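Side-chain contacts in cellulase IBT99 (Metagenomes, PDB 6WBT), which probably hydrolyses 6-phospho-alpha-glucosides as a family 4 glycoside hydrolase that uses NAD and a manganese ion: residues A50-V53 and K54-K58; G363-D367 and R368-P372; R416-S420 and S421-K425. All blocks are in the same frame, centred on the assembly; numbering follows the deposited sequence.

Interaction 1 (A50-V53 and K54-K58)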
ATOM      1  N   ALA A  50     -12.718 -25.175 -42.378  1.00 45.89           N
ATOM      2  CA  ALA A  50     -11.536 -25.127 -43.231  1.00 48.17           C
ATOM      3  C   ALA A  50     -11.909 -25.007 -44.702  1.00 50.61           C
ATOM      4  O   ALA A  50     -11.139 -24.450 -45.493  1.00 41.97           O
ATOM      5  CB  ALA A  50     -10.670 -26.367 -43.004  1.00 41.33           C
ATOM      6  N   LEU A  51     -13.079 -25.523 -45.087  1.00 52.88           N
ATOM      7  CA  LEU A  51     -13.549 -25.353 -46.458  1.00 55.46           C
ATOM      8  C   LEU A  51     -13.743 -23.879 -46.792  1.00 53.69           C
ATOM      9  O   LEU A  51     -13.431 -23.438 -47.904  1.00 55.94           O
ATOM     10  CB  LEU A  51     -14.852 -26.123 -46.665  1.00 57.71           C
ATOM     11  CG  LEU A  51     -14.786 -27.640 -46.488  1.00 60.38           C
ATOM     12  CD1 LEU A  51     -16.181 -28.212 -46.304  1.00 61.36           C
ATOM     13  CD2 LEU A  51     -14.091 -28.288 -47.675  1.00 63.06           C
ATOM     14  N   ILE A  52     -14.256 -23.103 -45.837  1.00 51.16           N
ATOM     15  CA  ILE A  52     -14.434 -21.672 -46.060  1.00 51.11           C
ATOM     16  C   ILE A  52     -13.092 -20.956 -46.018  1.00 51.24           C
ATOM     17  O   ILE A  52     -12.845 -20.024 -46.792  1.00 51.44           O
ATOM     18  CB  ILE A  52     -15.417 -21.090 -45.031  1.00 50.57           C
ATOM     19  CG1 ILE A  52     -16.640 -21.995 -44.897  1.00 50.03           C
ATOM     20  CG2 ILE A  52     -15.841 -19.686 -45.432  1.00 50.80           C
ATOM     21  CD1 ILE A  52     -17.606 -21.536 -43.843  1.00 47.83           C
ATOM     22  N   VAL A  53     -12.203 -21.377 -45.113  1.00 50.60           N
ATOM     23  CA  VAL A  53     -10.883 -20.760 -45.019  1.00 52.03           C
ATOM     24  C   VAL A  53     -10.112 -20.954 -46.319  1.00 54.59           C
ATOM     25  O   VAL A  53      -9.424 -20.041 -46.792  1.00 54.62           O
ATOM     26  CB  VAL A  53     -10.113 -21.325 -43.811  1.00 51.95           C
ATOM     27  CG1 VAL A  53      -8.727 -20.706 -43.724  1.00 50.98           C
ATOM     28  CG2 VAL A  53     -10.888 -21.078 -42.526  1.00 51.48           C
ATOM     29  N   LYS A  54     -10.221 -22.141 -46.921  1.00 56.58           N
ATOM     30  CA  LYS A  54      -9.605 -22.364 -48.225  1.00 57.45           C
ATOM     31  C   LYS A  54     -10.231 -21.469 -49.287  1.00 57.07           C
ATOM     32  O   LYS A  54      -9.533 -20.967 -50.176  1.00 57.55           O
ATOM     33  CB  LYS A  54      -9.729 -23.836 -48.621  1.00 58.78           C
ATOM     34  CG  LYS A  54      -8.927 -24.784 -47.746  1.00 59.95           C
ATOM     35  CD  LYS A  54      -9.292 -26.233 -48.016  1.00 62.76           C
ATOM     36  CE  LYS A  54      -8.568 -27.168 -47.063  1.00 65.14           C
ATOM     37  NZ  LYS A  54      -8.985 -28.586 -47.248  1.00 67.52           N
ATOM     38  N   GLU A  55     -11.546 -21.255 -49.207  1.00 55.80           N
ATOM     39  CA  GLU A  55     -12.208 -20.362 -50.151  1.00 56.38           C
ATOM     40  C   GLU A  55     -11.810 -18.910 -49.915  1.00 56.13           C
ATOM     41  O   GLU A  55     -11.723 -18.130 -50.870  1.00 57.64           O
ATOM     42  CB  GLU A  55     -13.725 -20.524 -50.050  1.00 57.11           C
ATOM     43  CG  GLU A  55     -14.477 -20.213 -51.334  1.00 60.78           C
ATOM     44  CD  GLU A  55     -14.209 -21.230 -52.428  1.00 65.14           C
ATOM     45  OE1 GLU A  55     -14.265 -20.856 -53.618  1.00 67.60           O
ATOM     46  OE2 GLU A  55     -13.940 -22.404 -52.096  1.00 66.36           O
ATOM     47  N   VAL A  56     -11.569 -18.531 -48.658  1.00 54.96           N
ATOM     48  CA  VAL A  56     -11.075 -17.188 -48.367  1.00 53.08           C
ATOM     49  C   VAL A  56      -9.643 -17.032 -48.861  1.00 53.59           C
ATOM     50  O   VAL A  56      -9.280 -16.002 -49.442  1.00 53.59           O
ATOM     51  CB  VAL A  56     -11.191 -16.891 -46.861  1.00 50.22           C
ATOM     52  CG1 VAL A  56     -10.521 -15.567 -46.524  1.00 49.56           C
ATOM     53  CG2 VAL A  56     -12.649 -16.876 -46.432  1.00 48.80           C
ATOM     54  N   ILE A  57      -8.807 -18.048 -48.637  1.00 53.77           N
ATOM     55  CA  ILE A  57      -7.439 -18.018 -49.145  1.00 53.47           C
ATOM     56  C   ILE A  57      -7.441 -17.971 -50.667  1.00 54.85           C
ATOM     57  O   ILE A  57      -6.650 -17.248 -51.284  1.00 55.36           O
ATOM     58  CB  ILE A  57      -6.647 -19.227 -48.610  1.00 51.16           C
ATOM     59  CG1 ILE A  57      -6.378 -19.064 -47.114  1.00 50.47           C
ATOM     60  CG2 ILE A  57      -5.346 -19.409 -49.378  1.00 50.80           C
ATOM     61  CD1 ILE A  57      -5.614 -20.215 -46.502  1.00 49.35           C
ATOM     62  N   LYS A  58      -8.344 -18.725 -51.298  1.00 56.79           N
ATOM     63  CA  LYS A  58      -8.424 -18.732 -52.754  1.00 60.87           C
ATOM     64  C   LYS A  58      -8.883 -17.392 -53.315  1.00 62.24           C
ATOM     65  O   LYS A  58      -8.662 -17.122 -54.501  1.00 60.90           O
ATOM     66  CB  LYS A  58      -9.364 -19.850 -53.213  1.00 62.46           C
ATOM     67  CG  LYS A  58      -9.286 -20.179 -54.695  1.00 65.71           C
ATOM     68  CD  LYS A  58      -7.842 -20.309 -55.152  1.00 69.24           C
ATOM     69  CE  LYS A  58      -7.739 -21.114 -56.434  1.00 71.31           C
ATOM     70  NZ  LYS A  58      -8.058 -22.549 -56.201  1.00 71.79           N
TER

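Interaction 2 (G363-D367 and R368-P372)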
ATOM      1  N   GLY A 363      -2.190   0.159 -23.038  1.00 47.51           N
ATOM      2  CA  GLY A 363      -0.781  -0.180 -22.985  1.00 47.55           C
ATOM      3  C   GLY A 363      -0.183  -0.184 -24.375  1.00 46.51           C
ATOM      4  O   GLY A 363      -0.891  -0.310 -25.380  1.00 46.37           O
ATOM      5  N   TYR A 364       1.138  -0.044 -24.421  1.00 45.01           N
ATOM      6  CA  TYR A 364       1.884  -0.004 -25.673  1.00 43.75           C
ATOM      7  C   TYR A 364       2.417  -1.398 -25.980  1.00 44.26           C
ATOM      8  O   TYR A 364       3.234  -1.937 -25.224  1.00 44.09           O
ATOM      9  CB  TYR A 364       3.024   1.012 -25.595  1.00 42.36           C
ATOM     10  CG  TYR A 364       2.550   2.446 -25.498  1.00 42.17           C
ATOM     11  CD1 TYR A 364       2.153   2.988 -24.281  1.00 40.47           C
ATOM     12  CD2 TYR A 364       2.498   3.258 -26.623  1.00 42.28           C
ATOM     13  CE1 TYR A 364       1.718   4.297 -24.190  1.00 39.52           C
ATOM     14  CE2 TYR A 364       2.064   4.569 -26.541  1.00 41.39           C
ATOM     15  CZ  TYR A 364       1.675   5.082 -25.321  1.00 40.91           C
ATOM     16  OH  TYR A 364       1.243   6.385 -25.234  1.00 41.60           O
ATOM     17  N   VAL A 365       1.951  -1.978 -27.084  1.00 44.79           N
ATOM     18  CA  VAL A 365       2.324  -3.337 -27.464  1.00 45.85           C
ATOM     19  C   VAL A 365       3.715  -3.304 -28.088  1.00 48.56           C
ATOM     20  O   VAL A 365       3.907  -2.756 -29.176  1.00 48.83           O
ATOM     21  CB  VAL A 365       1.301  -3.951 -28.426  1.00 44.99           C
ATOM     22  CG1 VAL A 365       1.772  -5.318 -28.897  1.00 45.33           C
ATOM     23  CG2 VAL A 365      -0.061  -4.053 -27.755  1.00 43.74           C
ATOM     24  N   THR A 366       4.686  -3.894 -27.401  1.00 50.90           N
ATOM     25  CA  THR A 366       6.050  -4.015 -27.887  1.00 53.50           C
ATOM     26  C   THR A 366       6.329  -5.462 -28.274  1.00 56.03           C
ATOM     27  O   THR A 366       5.539  -6.367 -28.002  1.00 54.61           O
ATOM     28  CB  THR A 366       7.054  -3.551 -26.824  1.00 50.40           C
ATOM     29  OG1 THR A 366       7.230  -4.586 -25.849  1.00 47.74           O
ATOM     30  CG2 THR A 366       6.549  -2.297 -26.129  1.00 48.15           C
ATOM     31  N   ASP A 367       7.481  -5.678 -28.912  1.00 60.23           N
ATOM     32  CA  ASP A 367       7.886  -7.042 -29.236  1.00 63.57           C
ATOM     33  C   ASP A 367       8.305  -7.836 -28.007  1.00 61.84           C
ATOM     34  O   ASP A 367       8.600  -9.030 -28.134  1.00 62.12           O
ATOM     35  CB  ASP A 367       9.025  -7.033 -30.258  1.00 68.06           C
ATOM     36  CG  ASP A 367      10.316  -6.484 -29.689  1.00 72.91           C
ATOM     37  OD1 ASP A 367      10.303  -5.354 -29.156  1.00 74.60           O
ATOM     38  OD2 ASP A 367      11.345  -7.188 -29.767  1.00 74.79           O
ATOM     39  N   ARG A 368       8.339  -7.207 -26.831  1.00 59.63           N
ATOM     40  CA  ARG A 368       8.676  -7.873 -25.584  1.00 59.66           C
ATOM     41  C   ARG A 368       7.469  -8.101 -24.686  1.00 58.65           C
ATOM     42  O   ARG A 368       7.603  -8.761 -23.650  1.00 60.19           O
ATOM     43  CB  ARG A 368       9.726  -7.054 -24.817  1.00 60.39           C
ATOM     44  CG  ARG A 368      10.838  -6.493 -25.689  1.00 61.24           C
ATOM     45  CD  ARG A 368      11.655  -5.461 -24.931  1.00 61.77           C
ATOM     46  NE  ARG A 368      10.824  -4.363 -24.443  1.00 61.97           N
ATOM     47  CZ  ARG A 368      10.549  -3.267 -25.144  1.00 63.62           C
ATOM     48  NH1 ARG A 368      11.040  -3.116 -26.366  1.00 65.41           N
ATOM     49  NH2 ARG A 368       9.783  -2.319 -24.621  1.00 63.09           N
ATOM     50  N   GLY A 369       6.306  -7.575 -25.053  1.00 56.88           N
ATOM     51  CA  GLY A 369       5.103  -7.663 -24.262  1.00 55.48           C
ATOM     52  C   GLY A 369       4.380  -6.334 -24.268  1.00 55.22           C
ATOM     53  O   GLY A 369       4.544  -5.525 -25.181  1.00 57.81           O
ATOM     54  N   VAL A 370       3.579  -6.110 -23.232  1.00 53.59           N
ATOM     55  CA  VAL A 370       2.810  -4.881 -23.080  1.00 51.79           C
ATOM     56  C   VAL A 370       3.446  -4.028 -21.994  1.00 52.84           C
ATOM     57  O   VAL A 370       3.817  -4.530 -20.926  1.00 54.73           O
ATOM     58  CB  VAL A 370       1.337  -5.180 -22.750  1.00 48.76           C
ATOM     59  CG1 VAL A 370       0.581  -3.885 -22.496  1.00 49.07           C
ATOM     60  CG2 VAL A 370       0.690  -5.967 -23.876  1.00 47.92           C
ATOM     61  N   GLU A 371       3.575  -2.730 -22.269  1.00 53.41           N
ATOM     62  CA  GLU A 371       4.020  -1.759 -21.276  1.00 54.10           C
ATOM     63  C   GLU A 371       2.828  -0.919 -20.839  1.00 52.89           C
ATOM     64  O   GLU A 371       2.480   0.064 -21.512  1.00 53.55           O
ATOM     65  CB  GLU A 371       5.129  -0.869 -21.842  1.00 57.14           C
ATOM     66  CG  GLU A 371       6.472  -1.570 -21.967  1.00 60.08           C
ATOM     67  CD  GLU A 371       7.591  -0.623 -22.350  1.00 62.18           C
ATOM     68  OE1 GLU A 371       7.298   0.443 -22.929  1.00 62.08           O
ATOM     69  OE2 GLU A 371       8.764  -0.943 -22.065  1.00 62.85           O
ATOM     70  N   PRO A 372       2.166  -1.259 -19.736  1.00 48.79           N
ATOM     71  CA  PRO A 372       0.978  -0.510 -19.321  1.00 46.73           C
ATOM     72  C   PRO A 372       1.338   0.833 -18.705  1.00 46.26           C
ATOM     73  O   PRO A 372       2.370   0.992 -18.049  1.00 47.05           O
ATOM     74  CB  PRO A 372       0.323  -1.428 -18.279  1.00 46.78           C
ATOM     75  CG  PRO A 372       1.044  -2.751 -18.385  1.00 47.65           C
ATOM     76  CD  PRO A 372       2.413  -2.421 -18.871  1.00 48.01           C
TER

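Interaction 3 (R416-S420 and S421-K425)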
ATOM      1  N   ARG A 416     -22.843  -9.701  -8.374  1.00 44.98           N
ATOM      2  CA  ARG A 416     -23.972  -8.783  -8.249  1.00 47.16           C
ATOM      3  C   ARG A 416     -25.237  -9.352  -8.879  1.00 51.06           C
ATOM      4  O   ARG A 416     -26.346  -9.016  -8.445  1.00 52.72           O
ATOM      5  CB  ARG A 416     -23.630  -7.434  -8.883  1.00 46.33           C
ATOM      6  CG  ARG A 416     -22.419  -6.745  -8.276  1.00 46.46           C
ATOM      7  CD  ARG A 416     -22.237  -5.346  -8.841  1.00 44.50           C
ATOM      8  NE  ARG A 416     -23.360  -4.473  -8.509  1.00 43.93           N
ATOM      9  CZ  ARG A 416     -23.437  -3.746  -7.398  1.00 44.42           C
ATOM     10  NH1 ARG A 416     -22.454  -3.786  -6.509  1.00 41.16           N
ATOM     11  NH2 ARG A 416     -24.495  -2.980  -7.177  1.00 46.95           N
ATOM     12  N   THR A 417     -25.096 -10.199  -9.901  1.00 53.61           N
ATOM     13  CA  THR A 417     -26.269 -10.785 -10.544  1.00 55.95           C
ATOM     14  C   THR A 417     -27.030 -11.691  -9.583  1.00 55.76           C
ATOM     15  O   THR A 417     -28.267 -11.709  -9.585  1.00 58.41           O
ATOM     16  CB  THR A 417     -25.849 -11.559 -11.795  1.00 55.90           C
ATOM     17  OG1 THR A 417     -25.269 -10.656 -12.746  1.00 55.25           O
ATOM     18  CG2 THR A 417     -27.044 -12.256 -12.429  1.00 57.46           C
ATOM     19  N   ILE A 418     -26.312 -12.435  -8.750  1.00 52.53           N
ATOM     20  CA  ILE A 418     -26.932 -13.349  -7.793  1.00 53.93           C
ATOM     21  C   ILE A 418     -27.482 -12.537  -6.627  1.00 54.66           C
ATOM     22  O   ILE A 418     -26.726 -11.807  -5.970  1.00 54.67           O
ATOM     23  CB  ILE A 418     -25.935 -14.413  -7.314  1.00 53.52           C
ATOM     24  CG1 ILE A 418     -25.141 -14.967  -8.498  1.00 52.80           C
ATOM     25  CG2 ILE A 418     -26.664 -15.535  -6.594  1.00 54.17           C
ATOM     26  CD1 ILE A 418     -25.994 -15.608  -9.564  1.00 54.84           C
ATOM     27  N   PRO A 419     -28.781 -12.632  -6.331  1.00 55.27           N
ATOM     28  CA  PRO A 419     -29.341 -11.778  -5.270  1.00 56.53           C
ATOM     29  C   PRO A 419     -28.951 -12.217  -3.870  1.00 56.67           C
ATOM     30  O   PRO A 419     -28.634 -11.366  -3.029  1.00 55.55           O
ATOM     31  CB  PRO A 419     -30.853 -11.885  -5.505  1.00 56.95           C
ATOM     32  CG  PRO A 419     -31.034 -13.224  -6.141  1.00 57.23           C
ATOM     33  CD  PRO A 419     -29.812 -13.452  -6.991  1.00 55.77           C
ATOM     34  N   SER A 420     -28.966 -13.519  -3.589  1.00 57.55           N
ATOM     35  CA  SER A 420     -28.689 -14.022  -2.252  1.00 58.47           C
ATOM     36  C   SER A 420     -27.748 -15.215  -2.340  1.00 56.26           C
ATOM     37  O   SER A 420     -27.520 -15.781  -3.412  1.00 54.07           O
ATOM     38  CB  SER A 420     -29.979 -14.423  -1.523  1.00 62.28           C
ATOM     39  OG  SER A 420     -30.629 -15.490  -2.189  1.00 63.96           O
ATOM     40  N   SER A 421     -27.198 -15.594  -1.183  1.00 56.81           N
ATOM     41  CA  SER A 421     -26.348 -16.779  -1.121  1.00 56.85           C
ATOM     42  C   SER A 421     -27.154 -18.054  -1.324  1.00 57.98           C
ATOM     43  O   SER A 421     -26.607 -19.067  -1.777  1.00 57.00           O
ATOM     44  CB  SER A 421     -25.607 -16.825   0.216  1.00 56.85           C
ATOM     45  OG  SER A 421     -24.769 -17.964   0.299  1.00 58.54           O
ATOM     46  N   LEU A 422     -28.448 -18.025  -0.994  1.00 59.75           N
ATOM     47  CA  LEU A 422     -29.301 -19.190  -1.205  1.00 61.04           C
ATOM     48  C   LEU A 422     -29.480 -19.480  -2.691  1.00 61.50           C
ATOM     49  O   LEU A 422     -29.435 -20.641  -3.113  1.00 62.37           O
ATOM     50  CB  LEU A 422     -30.656 -18.977  -0.527  1.00 62.18           C
ATOM     51  CG  LEU A 422     -30.637 -18.658   0.973  1.00 61.96           C
ATOM     52  CD1 LEU A 422     -32.039 -18.372   1.499  1.00 63.44           C
ATOM     53  CD2 LEU A 422     -29.992 -19.789   1.759  1.00 61.16           C
ATOM     54  N   VAL A 423     -29.682 -18.436  -3.499  1.00 60.32           N
ATOM     55  CA  VAL A 423     -29.766 -18.624  -4.944  1.00 59.06           C
ATOM     56  C   VAL A 423     -28.408 -19.025  -5.507  1.00 56.66           C
ATOM     57  O   VAL A 423     -28.328 -19.740  -6.513  1.00 56.39           O
ATOM     58  CB  VAL A 423     -30.310 -17.348  -5.614  1.00 58.79           C
ATOM     59  CG1 VAL A 423     -30.521 -17.566  -7.107  1.00 60.02           C
ATOM     60  CG2 VAL A 423     -31.608 -16.915  -4.949  1.00 58.95           C
ATOM     61  N   ALA A 424     -27.322 -18.587  -4.862  1.00 55.38           N
ATOM     62  CA  ALA A 424     -25.984 -18.948  -5.318  1.00 54.90           C
ATOM     63  C   ALA A 424     -25.725 -20.444  -5.193  1.00 56.46           C
ATOM     64  O   ALA A 424     -25.007 -21.015  -6.021  1.00 57.04           O
ATOM     65  CB  ALA A 424     -24.934 -18.160  -4.534  1.00 54.19           C
ATOM     66  N   LYS A 425     -26.293 -21.093  -4.174  1.00 58.32           N
ATOM     67  CA  LYS A 425     -26.079 -22.527  -4.003  1.00 58.68           C
ATOM     68  C   LYS A 425     -26.904 -23.338  -4.995  1.00 60.06           C
ATOM     69  O   LYS A 425     -26.401 -24.306  -5.578  1.00 60.41           O
ATOM     70  CB  LYS A 425     -26.415 -22.945  -2.571  1.00 58.84           C
ATOM     71  CG  LYS A 425     -25.942 -24.344  -2.207  1.00 59.73           C
ATOM     72  CD  LYS A 425     -26.631 -24.855  -0.951  1.00 61.72           C
ATOM     73  CE  LYS A 425     -26.001 -26.146  -0.454  1.00 62.41           C
ATOM     74  NZ  LYS A 425     -24.621 -25.923   0.058  1.00 61.86           N
TER

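Interaction 1 (A50-V53 and K54-K58)
A50 and K54 sit one turn apart on a helix. K54 N donates to A50 O at 2.9 Å, with an N-H...O angle of 162°. The K54 side chain adds to this contact. Its CG lies beside its own backbone N (chi1 -67°), which brings CG to 3.2 Å from A50 O. From there the extended lysine chain runs back along the helix, past the A50 carbonyl. L51 O accepts from E55 N. The E55 side chain turns off from this partner. Its CG is anti to the backbone N (chi1 -152°), and of the side chain CB stays near the L51 and I52 carbonyls. I52 and V56 combine a backbone bond with apolar packing. V56 N reaches I52 O at 2.7 Å. V56 CG2 lies 3.2 Å from the same I52 O. It also meets the branch methyl of I52, with 4.4 Å between the two CG2 atoms. V53 repeats this pattern with I57. I57 N donates to V53 O at 2.8 Å. I57 CG1 passes 3.2 Å from V53 O, and I57 CD1 comes to 4.2 Å from V53 CG1. The buried valines and isoleucines thus add side-chain contacts to the i to i+4 ladder. This helix, 43-60, is the crossover between strands 33-39 and 66-69 of the NAD-binding Rossmann domain. A50, V53 and I57 pack on strand 66-69 through V68 and L66. I52, V53 and V56 touch helix 17-25, while I52 also meets I298 and I305 of helix 296-306.

Interaction 2 (G363-D367 and R368-P372)
T366 and R368 meet obliquely in the type I beta turn T366-G369 of a beta hairpin. The R368 guanidinium lies over the T366 hydroxyl, with OG1 3.5 Å from its plane and under its centre. T366 OG1 sits between its own backbone N and carbonyl carbon (chi1 79°). There it accepts from R368 N at 3.0 Å and donates to G369 O at 2.9 Å. G369 O also takes T366 N, so two donors of one residue grip it. With a valine here, R368 N would probably lose its acceptor and the guanidinium would be left without the hydroxyl beneath it. The D367 carboxylate stands almost perpendicular to the guanidinium, 89° between planes. D367 OD1 and R368 NH1 are 3.7 Å apart, a long ion pair of charges only. E371 instead approaches the guanidinium at its edge. R368 NH2 and E371 OE2 form a salt bridge of 3.1 Å, with a weak hydrogen bond. On the sheet face that carries V365, V370 and P372, V370 CG1 packs on G363 CA at 4.0 Å, and V365 meets V370. Paired backbone bonds join Y364 and E371. E371 OE2 also bridges R339 of the second subunit. E371 OE1 bonds Y364 OH of that subunit, and the two Y364 rings stack. The hairpin edge is therefore part of the subunit interface. Two arginines around the E371 carboxylate would be expected to keep it ionised. T366 OG1 ties the turn together through its two bonds, while D367 N is held by D335.

Interaction 3 (R416-S420 and S421-K425)
S420 meets V423 through a torsion that folds its hydroxyl forward: OG lies between the backbone N and the carbonyl carbon (chi1 63°). This sets OG before the first turn of the helix, where it accepts from V423 N. The bond is weak, at 3.4 Å from V423 N to S420 OG, but nearly straight at 164°. The same OG touches a methyl of V423, with CG2 at 3.3 Å from it. I418 is placed by its own torsion. CG1 takes the position beside the backbone N (chi1 -44°), which leaves CG2 anti to that N and directed at the helix. I418 CG2 then lies 3.6 Å from A424 N and 3.8 Å from A424 CB, so it packs on the backbone as well as on the methyl. P419 packs on V423. Its ring and the V423 side chain cross at about a right angle, with P419 CG 3.9 Å from V423 CG2, and C106 of the same chain lies against both. S420 also gives its carbonyl to the helix, and A424 N donates to S420 O at 3.2 Å. The S421 hydroxyl bonds T413 of helix 405-414. The third subunit, another copy of the protein, lies close: S420 OG has a second, weak bond to its D274, and S421 and L422 pack on its M257. Taken together, this is a serine N-cap at the start of helix 421-434, the last helix of the chain. The hydroxyl serves the amide of the third helical residue, and the preceding isoleucine and proline lie against the first turn.

How the interactions relate
The three contacts are separate, and no two touch. Interactions 1 and 3 lie on opposite sides of the chain's centre, with centres about 46 Å apart. Interaction 1 is the most buried, a stretch of Rossmann helix whose chemistry is backbone bonds plus apolar packing. No other subunit reaches it. Interactions 2 and 3 are partly buried and both meet other subunits, the second and the third respectively. Their chemistry differs all the same. The hairpin 363-372 uses charges and a tyrosine at its interface, whereas 416-425 relies on a weak serine cap and small apolar contacts. Each holds different elements: one helix, one hairpin and one loop-to-helix junction.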